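Local coordinates for uncharacterized protein YfeY (Escherichia coli, PDB 2QZB) that is of unknown function, belongs to the DUF1131 family and is probably a lipoprotein, made with a signal peptide, at residues A[77-85]-A[158-166]. Residues are numbered along the deposited sequence; the frame is centred on the assembly and turned at random.
Sequences GTISRIDVL and KVSKIIWRR
Two central neighbours of an antiparallel beta sheet, strands 81-84 and 158-165, pair here, with I82–W164 and V84–I162 as hydrogen-bonded pairs. W164 N gives a nearly straight bond to I82 O (2.9 Å, 173°), and R166 N bonds S80 O (3.0 Å). One face is apolar: CD1 of I82 lies 3.9 Å from CE3 of W164, whose large indole also reaches CG2 of I79 with CZ3 and satisfies its polar NE1 on E18 O. The opposite face, with R81, D83, I163 and R165, is largely charged. R81 runs out straight, chi1 177° turning CG away from the backbone N, and brings its guanidinium side-on to D83, NE bonding the syn lone pair of OD2 (2.7 Å) and NH1 bonding OD1 (2.8 Å). K161 NZ adds a salt bridge to D83 OD1, its hydrogen bond long and weak (3.5 Å), while beta-branched I163 packs CG2 3.7 Å from R81 NE. A leucine in place of R81 would probably cost the buried D83 carboxylate its two-nitrogen grip, leaving K161's longer bridge. R165 NH2 lies 3.3 Å from R81 NH2, a like-charge contact probably eased by R165's salt bridge to E124. Strands 67-73 and 133-138 flank the pair, and V16 of strand 16-17 covers V84, I162 and W164.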
loop_
_atom_site.group_PDB
_atom_site.type_symbol
_atom_site.label_atom_id
_atom_site.label_comp_id
_atom_site.label_asym_id
_atom_site.label_seq_id
_atom_site.Cartn_x
_atom_site.Cartn_y
_atom_site.Cartn_z
ATOM N N GLY A 77 -14.018 11.169 -7.928
ATOM C CA GLY A 77 -14.495 9.959 -7.176
ATOM C C GLY A 77 -14.276 8.601 -7.877
ATOM O O GLY A 77 -15.192 7.760 -8.030
ATOM N N THR A 78 -13.049 8.398 -8.330
ATOM C CA THR A 78 -12.660 7.194 -9.046
ATOM C C THR A 78 -11.429 6.737 -8.270
ATOM O O THR A 78 -10.904 7.510 -7.489
ATOM C CB THR A 78 -12.436 7.507 -10.559
ATOM O OG1 THR A 78 -11.997 6.336 -11.265
ATOM C CG2 THR A 78 -11.427 8.597 -10.743
ATOM N N ILE A 79 -11.015 5.480 -8.379
ATOM C CA ILE A 79 -9.938 5.002 -7.497
ATOM C C ILE A 79 -8.604 5.639 -7.851
ATOM O O ILE A 79 -8.164 5.508 -8.973
ATOM C CB ILE A 79 -9.775 3.437 -7.537
ATOM C CG1 ILE A 79 -11.003 2.757 -6.919
ATOM C CG2 ILE A 79 -8.532 3.028 -6.753
ATOM C CD1 ILE A 79 -11.042 1.217 -7.110
ATOM N N SER A 80 -7.960 6.293 -6.890
ATOM C CA SER A 80 -6.651 6.903 -7.124
ATOM C C SER A 80 -5.486 6.352 -6.265
ATOM O O SER A 80 -4.319 6.658 -6.532
ATOM C CB SER A 80 -6.752 8.407 -6.928
ATOM O OG SER A 80 -7.081 8.662 -5.596
ATOM N N ARG A 81 -5.813 5.545 -5.248
ATOM C CA ARG A 81 -4.815 4.927 -4.361
ATOM C C ARG A 81 -5.429 3.678 -3.723
ATOM O O ARG A 81 -6.654 3.680 -3.391
ATOM C CB ARG A 81 -4.364 5.899 -3.268
ATOM C CG ARG A 81 -3.353 5.313 -2.230
ATOM C CD ARG A 81 -2.886 6.332 -1.200
ATOM N NE ARG A 81 -2.184 5.704 -0.089
ATOM C CZ ARG A 81 -1.378 6.322 0.775
ATOM N NH1 ARG A 81 -0.810 5.634 1.762
ATOM N NH2 ARG A 81 -1.146 7.630 0.676
ATOM N N ILE A 82 -4.602 2.625 -3.580
ATOM C CA ILE A 82 -4.999 1.371 -2.867
ATOM C C ILE A 82 -3.808 0.983 -2.022
ATOM O O ILE A 82 -2.697 0.805 -2.566
ATOM C CB ILE A 82 -5.310 0.198 -3.823
ATOM C CG1 ILE A 82 -6.421 0.576 -4.816
ATOM C CG2 ILE A 82 -5.706 -1.100 -3.007
ATOM C CD1 ILE A 82 -6.405 -0.193 -6.168
ATOM N N ASP A 83 -4.000 0.925 -0.709
ATOM C CA ASP A 83 -2.984 0.371 0.186
ATOM C C ASP A 83 -3.304 -1.106 0.465
ATOM O O ASP A 83 -4.432 -1.428 0.826
ATOM C CB ASP A 83 -2.973 1.140 1.490
ATOM C CG ASP A 83 -2.695 2.640 1.285
ATOM O OD1 ASP A 83 -2.148 3.263 2.203
ATOM O OD2 ASP A 83 -3.043 3.185 0.212
ATOM N N VAL A 84 -2.337 -1.991 0.269
ATOM C CA VAL A 84 -2.584 -3.423 0.399
ATOM C C VAL A 84 -1.899 -3.869 1.669
ATOM O O VAL A 84 -0.706 -3.602 1.877
ATOM C CB VAL A 84 -2.120 -4.244 -0.825
ATOM C CG1 VAL A 84 -2.403 -5.779 -0.634
ATOM C CG2 VAL A 84 -2.831 -3.775 -2.087
ATOM N N LEU A 85 -2.649 -4.515 2.540
ATOM C CA LEU A 85 -2.066 -5.069 3.761
ATOM C C LEU A 85 -2.221 -6.588 3.835
ATOM O O LEU A 85 -1.724 -7.225 4.759
ATOM C CB LEU A 85 -2.719 -4.420 4.977
ATOM C CG LEU A 85 -2.652 -2.883 5.056
ATOM C CD1 LEU A 85 -3.774 -2.148 4.320
ATOM C CD2 LEU A 85 -2.743 -2.519 6.475
ATOM N N LYS A 158 10.750 -4.915 7.476
ATOM C CA LYS A 158 10.022 -5.743 6.522
ATOM C C LYS A 158 8.848 -4.960 5.961
ATOM O O LYS A 158 8.317 -4.109 6.650
ATOM C CB LYS A 158 9.503 -7.031 7.192
ATOM C CG LYS A 158 10.653 -7.962 7.601
ATOM C CD LYS A 158 10.154 -9.260 8.182
ATOM C CE LYS A 158 11.352 -10.129 8.670
ATOM N NZ LYS A 158 10.831 -11.220 9.598
ATOM N N VAL A 159 8.443 -5.304 4.740
ATOM C CA VAL A 159 7.356 -4.662 4.067
ATOM C C VAL A 159 6.087 -4.881 4.888
ATOM O O VAL A 159 5.727 -6.033 5.182
ATOM C CB VAL A 159 7.150 -5.262 2.618
ATOM C CG1 VAL A 159 5.861 -4.731 1.988
ATOM C CG2 VAL A 159 8.339 -4.929 1.713
ATOM N N SER A 160 5.406 -3.801 5.236
ATOM C CA SER A 160 4.163 -3.909 6.009
ATOM C C SER A 160 2.957 -3.391 5.217
ATOM O O SER A 160 1.821 -3.624 5.592
ATOM C CB SER A 160 4.285 -3.141 7.315
ATOM O OG SER A 160 4.660 -1.807 7.045
ATOM N N LYS A 161 3.209 -2.710 4.103
ATOM C CA LYS A 161 2.137 -2.322 3.198
ATOM C C LYS A 161 2.674 -2.177 1.773
ATOM O O LYS A 161 3.833 -1.791 1.574
ATOM C CB LYS A 161 1.554 -1.014 3.717
ATOM C CG LYS A 161 0.403 -0.452 2.981
ATOM C CD LYS A 161 -0.515 0.172 4.005
ATOM C CE LYS A 161 -0.027 1.510 4.446
ATOM N NZ LYS A 161 -1.061 2.168 5.306
ATOM N N ILE A 162 1.840 -2.499 0.786
ATOM C CA ILE A 162 2.165 -2.216 -0.599
ATOM C C ILE A 162 1.149 -1.148 -1.072
ATOM O O ILE A 162 -0.075 -1.307 -0.883
ATOM C CB ILE A 162 2.119 -3.501 -1.499
ATOM C CG1 ILE A 162 3.073 -4.594 -0.948
ATOM C CG2 ILE A 162 2.493 -3.146 -2.964
ATOM C CD1 ILE A 162 2.943 -5.894 -1.618
ATOM N N ILE A 163 1.647 -0.077 -1.683
ATOM C CA ILE A 163 0.777 1.038 -2.100
ATOM C C ILE A 163 0.806 1.218 -3.603
ATOM O O ILE A 163 1.887 1.319 -4.210
ATOM C CB ILE A 163 1.210 2.333 -1.407
ATOM C CG1 ILE A 163 1.282 2.102 0.108
ATOM C CG2 ILE A 163 0.277 3.513 -1.782
ATOM C CD1 ILE A 163 2.004 3.183 0.794
ATOM N N TRP A 164 -0.368 1.251 -4.212
ATOM C CA TRP A 164 -0.485 1.597 -5.615
ATOM C C TRP A 164 -1.076 3.006 -5.714
ATOM O O TRP A 164 -2.038 3.317 -4.973
ATOM C CB TRP A 164 -1.400 0.607 -6.345
ATOM C CG TRP A 164 -1.701 1.044 -7.770
ATOM C CD1 TRP A 164 -0.958 0.764 -8.877
ATOM C CD2 TRP A 164 -2.827 1.832 -8.229
ATOM N NE1 TRP A 164 -1.546 1.324 -10.000
ATOM C CE2 TRP A 164 -2.698 1.974 -9.628
ATOM C CE3 TRP A 164 -3.934 2.422 -7.588
ATOM C CZ2 TRP A 164 -3.631 2.696 -10.408
ATOM C CZ3 TRP A 164 -4.856 3.128 -8.354
ATOM C CH2 TRP A 164 -4.698 3.265 -9.756
ATOM N N ARG A 165 -0.546 3.855 -6.616
ATOM C CA ARG A 165 -1.139 5.209 -6.838
ATOM C C ARG A 165 -1.320 5.490 -8.330
ATOM O O ARG A 165 -0.420 5.187 -9.104
ATOM C CB ARG A 165 -0.282 6.316 -6.217
ATOM C CG ARG A 165 -0.218 6.386 -4.666
ATOM C CD ARG A 165 0.792 7.417 -4.267
ATOM N NE ARG A 165 0.884 7.734 -2.828
ATOM C CZ ARG A 165 1.804 7.217 -2.020
ATOM N NH1 ARG A 165 2.659 6.335 -2.503
ATOM N NH2 ARG A 165 1.865 7.549 -0.737
ATOM N N ARG A 166 -2.454 6.067 -8.751
ATOM C CA ARG A 166 -2.705 6.283 -10.205
ATOM C C ARG A 166 -1.675 7.248 -10.827
ATOM O O ARG A 166 -1.070 8.039 -10.084
ATOM C CB ARG A 166 -4.119 6.807 -10.485
ATOM C CG ARG A 166 -4.435 8.210 -9.945
ATOM C CD ARG A 166 -5.550 8.890 -10.802
ATOM N NE ARG A 166 -6.660 7.955 -11.047
ATOM C CZ ARG A 166 -7.931 8.143 -10.675
ATOM N NH1 ARG A 166 -8.301 9.259 -10.057
ATOM N NH2 ARG A 166 -8.834 7.213 -10.940
#